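Local coordinates for protein transcription regulator (Lactobacillus plantarum WCFS1, PDB 3CLK) that probably regulates transcription as a DNA-binding dimer whose periplasmic binding protein-like core is expected to sense a small effector molecule, at residues Phe240-Met243 and Gly244-Gly247; Ala23-Ile26 and Leu27-Ile30; Gln250-Gln253 and Ser254-Gly258. One frame throughout, in Å; residues are numbered along the deposited sequence.

Contact 1: residues Phe240-Met243 and Gly244-Gly247; sequences FFQM and GVTG
Thr-246 OG1 takes a hydrogen bond of 2.7 Å from Gln-242 NE2, a link between side chains one helical turn apart. Thr-246 OG1 lies close to the amide plane of Gln-242, and the N-H...O angle is 153°. Gln-242 can deliver the bond because its CG stands anti to the backbone N (chi1 -174°) and the chain then folds at chi2, bringing the amide forward to the following turn. Beneath this bridge the backbone repeats the connection, Thr-246 N giving Gln-242 O a nearly straight bond of 2.8 Å. The same two residues are thus tied twice, and the side-chain bond probably limits rotation of the amide. These residues form the first turns of helix 240-256, which follows the crossing from strand 234-237 into the other lobe of a two-lobed periplasmic binding protein-like fold. On another flank Val-245 CG2 approaches the Phe-241 ring obliquely, 3.6 Å from CE2, while Val-245 N bonds to Phe-241 O at 3.0 Å. Gly-244 and Gly-247 continue the i to i+4 ladder from Phe-240 O and Met-243 O. Helix 22-34 lies against this flank, with Glu-32 touching Phe-241 and Glu-33 touching Val-245.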
# COMPACT_ATOMS: atom_id res chain seq x y z
N PHE B 240 2.94 -9.87 9.95
CA PHE B 240 3.76 -8.66 9.92
C PHE B 240 3.58 -7.83 11.18
O PHE B 240 4.54 -7.29 11.73
CB PHE B 240 3.38 -7.80 8.70
CG PHE B 240 3.59 -8.49 7.37
CD1 PHE B 240 4.87 -8.88 6.97
CD2 PHE B 240 2.52 -8.72 6.52
CE1 PHE B 240 5.07 -9.49 5.72
CE2 PHE B 240 2.71 -9.34 5.27
CZ PHE B 240 3.98 -9.72 4.87
N PHE B 241 2.33 -7.71 11.63
CA PHE B 241 2.04 -6.93 12.82
C PHE B 241 2.91 -7.41 13.98
O PHE B 241 3.59 -6.62 14.63
CB PHE B 241 0.56 -7.08 13.20
CG PHE B 241 0.11 -6.11 14.26
CD1 PHE B 241 -0.34 -4.84 13.90
CD2 PHE B 241 0.13 -6.45 15.60
CE1 PHE B 241 -0.76 -3.92 14.87
CE2 PHE B 241 -0.29 -5.55 16.58
CZ PHE B 241 -0.73 -4.28 16.21
N GLN B 242 2.88 -8.72 14.22
CA GLN B 242 3.66 -9.31 15.30
C GLN B 242 5.15 -9.06 15.12
O GLN B 242 5.87 -8.88 16.10
CB GLN B 242 3.39 -10.81 15.38
CG GLN B 242 4.05 -11.48 16.58
CD GLN B 242 3.71 -10.79 17.89
OE1 GLN B 242 2.53 -10.54 18.19
NE2 GLN B 242 4.72 -10.49 18.69
N MSE B 243 5.62 -9.05 13.88
CA MSE B 243 7.03 -8.79 13.64
C MSE B 243 7.36 -7.43 14.22
O MSE B 243 8.39 -7.25 14.87
CB MSE B 243 7.33 -8.78 12.14
CG MSE B 243 7.17 -10.12 11.48
SE MSE B 243 7.75 -10.05 9.65
CE MSE B 243 6.85 -11.64 9.00
N GLY B 244 6.47 -6.48 13.97
CA GLY B 244 6.66 -5.12 14.46
C GLY B 244 6.58 -5.03 15.96
O GLY B 244 7.33 -4.26 16.58
N VAL B 245 5.67 -5.78 16.56
CA VAL B 245 5.52 -5.79 18.01
C VAL B 245 6.80 -6.33 18.65
O VAL B 245 7.40 -5.68 19.50
CB VAL B 245 4.33 -6.68 18.45
CG1 VAL B 245 4.32 -6.83 19.97
CG2 VAL B 245 3.03 -6.06 17.97
N THR B 246 7.20 -7.52 18.22
CA THR B 246 8.40 -8.18 18.73
C THR B 246 9.65 -7.33 18.53
O THR B 246 10.51 -7.25 19.41
CB THR B 246 8.59 -9.55 18.05
OG1 THR B 246 7.39 -10.32 18.18
CG2 THR B 246 9.74 -10.32 18.68
N GLY B 247 9.74 -6.70 17.36
CA GLY B 247 10.89 -5.86 17.08
C GLY B 247 11.10 -4.82 18.16
O GLY B 247 12.20 -4.67 18.67

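Contact 2: residues Ala23-Ile26 and Leu27-Ile30; sequences AQQI and LDGI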
# COMPACT_ATOMS: atom_id res chain seq x y z
N ALA B 23 4.81 -3.33 4.73
CA ALA B 23 5.51 -2.41 5.62
C ALA B 23 4.54 -1.74 6.59
O ALA B 23 4.78 -1.71 7.79
CB ALA B 23 6.25 -1.36 4.81
N GLN B 24 3.44 -1.19 6.06
CA GLN B 24 2.44 -0.54 6.91
C GLN B 24 2.00 -1.47 8.02
O GLN B 24 1.81 -1.04 9.16
CB GLN B 24 1.21 -0.12 6.10
CG GLN B 24 0.04 0.28 7.00
CD GLN B 24 -1.27 0.45 6.25
OE1 GLN B 24 -1.42 1.37 5.44
NE2 GLN B 24 -2.22 -0.43 6.52
N GLN B 25 1.81 -2.74 7.68
CA GLN B 25 1.38 -3.74 8.65
C GLN B 25 2.43 -3.89 9.75
O GLN B 25 2.09 -4.04 10.92
CB GLN B 25 1.15 -5.09 7.96
CG GLN B 25 -0.06 -5.09 7.03
CD GLN B 25 -1.31 -4.57 7.72
OE1 GLN B 25 -1.77 -5.14 8.70
NE2 GLN B 25 -1.85 -3.47 7.20
N ILE B 26 3.70 -3.85 9.36
CA ILE B 26 4.77 -3.96 10.35
C ILE B 26 4.81 -2.66 11.16
O ILE B 26 4.92 -2.69 12.39
CB ILE B 26 6.15 -4.16 9.69
CG1 ILE B 26 6.12 -5.39 8.78
CG2 ILE B 26 7.21 -4.33 10.77
CD1 ILE B 26 7.43 -5.67 8.08
N LEU B 27 4.69 -1.53 10.47
CA LEU B 27 4.72 -0.22 11.11
C LEU B 27 3.59 -0.05 12.12
O LEU B 27 3.78 0.58 13.16
CB LEU B 27 4.66 0.89 10.06
CG LEU B 27 5.89 1.07 9.16
CD1 LEU B 27 5.59 2.10 8.08
CD2 LEU B 27 7.09 1.50 9.98
N ASP B 28 2.41 -0.59 11.82
CA ASP B 28 1.30 -0.48 12.75
C ASP B 28 1.66 -1.21 14.04
O ASP B 28 1.39 -0.73 15.13
CB ASP B 28 0.01 -1.07 12.17
CG ASP B 28 -0.55 -0.24 11.04
OD1 ASP B 28 -0.44 1.01 11.09
OD2 ASP B 28 -1.13 -0.82 10.10
N GLY B 29 2.28 -2.38 13.89
CA GLY B 29 2.67 -3.16 15.05
C GLY B 29 3.73 -2.44 15.86
O GLY B 29 3.70 -2.46 17.09
N ILE B 30 4.67 -1.81 15.17
CA ILE B 30 5.75 -1.07 15.82
C ILE B 30 5.15 0.14 16.53
O ILE B 30 5.46 0.41 17.69
CB ILE B 30 6.79 -0.56 14.78
CG1 ILE B 30 7.55 -1.74 14.19
CG2 ILE B 30 7.75 0.41 15.44
CD1 ILE B 30 8.50 -1.35 13.08
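Asp-28 has its CG anti to its own carbonyl carbon (chi1 -70°), which swings the carboxylate back toward the preceding turn, and Gln-24 reaches out to meet it with CG opposite the backbone N (chi1 167°) and an extended chain beyond. The two side chains cross at a slant: Asp-28 OD2 lies 3.5 Å from Gln-24 CG, so the carboxylate rests against the aliphatic part of the glutamine. The planes of the Gln-24 amide and the Asp-28 carboxylate are 46° apart, and Gln-24 NE2 stays 3.8 Å from Asp-28 OD2, too far for a hydrogen bond. Asp-28 OD2 also comes within 3.1 Å of Gln-24 O; two acceptors so close probably repel. Gln-24 O also accepts the backbone bond of 2.8 Å from Asp-28 N. This polar flank of helix 22-34 faces the second subunit, where Val-18 of that chain packs on Gln-24 and Tyr-45 of that chain on Asp-28. The helix follows strand 11-15 of a parallel sheet and leads on to strand 41-44, a beta-alpha-beta crossover of the Rossmann-like kind. Its other flank is apolar and turned to the sheet. There Leu-27 CG lies 3.3 Å from Ala-23 O, the carbonyl that also accepts the short bond of 2.7 Å from Leu-27 N. One turn along the helix, Ile-26 CG2 and Ile-30 CD1 meet at 4.0 Å. These branched chains sit on Leu-72 of strand 68-72 and Leu-94 of strand 91-94, Leu-27 touching Leu-72 and Ile-43 as well, while Ile-26 also touches Phe-240 of helix 240-256.

Contact 3: residues Gln250-Gln253 and Ser254-Gly258; sequences QIHQ and SVKNG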
# COMPACT_ATOMS: atom_id res chain seq x y z
N GLN B 250 12.48 -6.17 21.38
CA GLN B 250 13.90 -6.50 21.40
C GLN B 250 14.70 -5.24 21.77
O GLN B 250 15.71 -5.32 22.47
CB GLN B 250 14.37 -7.04 20.04
CG GLN B 250 13.90 -8.45 19.74
CD GLN B 250 14.46 -9.48 20.72
OE1 GLN B 250 15.67 -9.73 20.77
NE2 GLN B 250 13.57 -10.09 21.50
N ILE B 251 14.23 -4.09 21.28
CA ILE B 251 14.89 -2.82 21.58
C ILE B 251 14.69 -2.50 23.06
O ILE B 251 15.64 -2.20 23.78
CB ILE B 251 14.31 -1.65 20.76
CG1 ILE B 251 14.58 -1.87 19.27
CG2 ILE B 251 14.91 -0.34 21.22
CD1 ILE B 251 14.02 -0.76 18.37
N HIS B 252 13.43 -2.58 23.49
CA HIS B 252 13.08 -2.31 24.88
C HIS B 252 13.90 -3.21 25.80
O HIS B 252 14.41 -2.78 26.83
CB HIS B 252 11.59 -2.58 25.10
CG HIS B 252 11.16 -2.47 26.54
ND1 HIS B 252 10.12 -3.20 27.06
CD2 HIS B 252 11.62 -1.69 27.54
CE1 HIS B 252 9.96 -2.88 28.33
NE2 HIS B 252 10.86 -1.97 28.65
N GLN B 253 14.03 -4.48 25.41
CA GLN B 253 14.77 -5.46 26.19
C GLN B 253 16.27 -5.18 26.20
O GLN B 253 16.96 -5.55 27.15
CB GLN B 253 14.50 -6.86 25.63
CG GLN B 253 15.12 -8.00 26.41
CD GLN B 253 14.71 -8.00 27.87
OE1 GLN B 253 13.53 -7.81 28.20
NE2 GLN B 253 15.67 -8.25 28.76
N SER B 254 16.76 -4.53 25.15
CA SER B 254 18.19 -4.21 25.05
C SER B 254 18.56 -3.07 25.98
O SER B 254 19.72 -2.95 26.39
CB SER B 254 18.56 -3.85 23.61
OG SER B 254 18.06 -2.58 23.26
N VAL B 255 17.60 -2.21 26.30
CA VAL B 255 17.87 -1.10 27.21
C VAL B 255 17.67 -1.57 28.64
O VAL B 255 18.35 -1.12 29.56
CB VAL B 255 16.94 0.11 26.94
CG1 VAL B 255 16.97 0.48 25.48
CG2 VAL B 255 15.53 -0.20 27.40
N LYS B 256 16.73 -2.50 28.81
CA LYS B 256 16.43 -3.05 30.13
C LYS B 256 17.62 -3.84 30.68
O LYS B 256 18.11 -3.55 31.77
CB LYS B 256 15.20 -3.96 30.06
CG LYS B 256 13.87 -3.23 30.03
CD LYS B 256 13.52 -2.63 31.39
CE LYS B 256 12.10 -2.07 31.40
NZ LYS B 256 11.68 -1.57 32.74
N ASN B 257 18.08 -4.83 29.92
CA ASN B 257 19.21 -5.64 30.36
C ASN B 257 20.51 -4.86 30.22
O ASN B 257 21.60 -5.41 30.40
CB ASN B 257 19.30 -6.94 29.56
CG ASN B 257 19.57 -6.71 28.08
OD1 ASN B 257 20.43 -5.91 27.72
ND2 ASN B 257 18.84 -7.43 27.23
N GLY B 258 20.39 -3.57 29.91
CA GLY B 258 21.54 -2.71 29.77
C GLY B 258 22.55 -3.04 28.68
O GLY B 258 23.50 -2.28 28.47
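Lys-256 runs back along the helix beside the His-252 imidazole. Its CB lies over the backbone of the preceding turn, 3.8 Å from Gln-253 O. CG comes 3.5 Å from His-252 NE2; the bend at chi2 (-73°) then takes CD and CE obliquely across the end of the imidazole that carries NE2, CD passing a little farther off and CE closing to 3.0 Å of His-252 NE2, a tight approach. At the tip, NZ ends 4.2 Å from His-252 NE2. The aliphatic chain therefore does the touching, and the ammonium nearby would probably disfavour a positive charge on the imidazole. The histidine reaches this position with CG anti to its backbone N, and its ring also touches Asn-37 and Tyr-39 in a loop.

Ile-251 O is gripped by two groups. Ser-254 OG gives it a very short hydrogen bond of 2.5 Å, in the carbonyl plane and on a lone pair, while Val-255 N adds a longer one from 15° off that plane. The buried serine hydroxyl is thus satisfied by the backbone of its own helix. Farther along, Asn-257 N bonds almost straight to Gln-253 O at 3.1 Å. The Gln-253 and Asn-257 side chains cross at about a right angle, their amide planes 54° apart, and Asn-257 OD1 turns to Ser-259 OG. Ser-254 O accepts from Asn-260 ND2, holding the following loop against the helix. Asn-257 is the first residue to leave helical geometry, and Gly-258 follows with positive phi: the C-terminal end of helix 240-256, where an alpha-helix gives way to a loop leading toward edge strand 265-267.

In the fold
Along the chain the order is contact 2, contact 1, contact 3. Contacts 1 and 3 occupy the beginning and end of helix 240-256, their centres about 16 Å apart, whereas contact 2 lies on helix 22-34. Contacts 1 and 2 have centres about 7 Å apart and pack directly: Phe-240 CB stands 3.6 Å from Ile-26 CG1, and Phe-241 CE1 lies 3.5 Å from Gly-29 CA. Contact 3 is about 20 Å from contact 2, centre to centre, without touching it. A helix from late in the sequence thus completes the lobe built on the parallel sheet, as expected of the interlaced lobes of periplasmic binding protein-like regulators, while contact 2 also meets the second subunit.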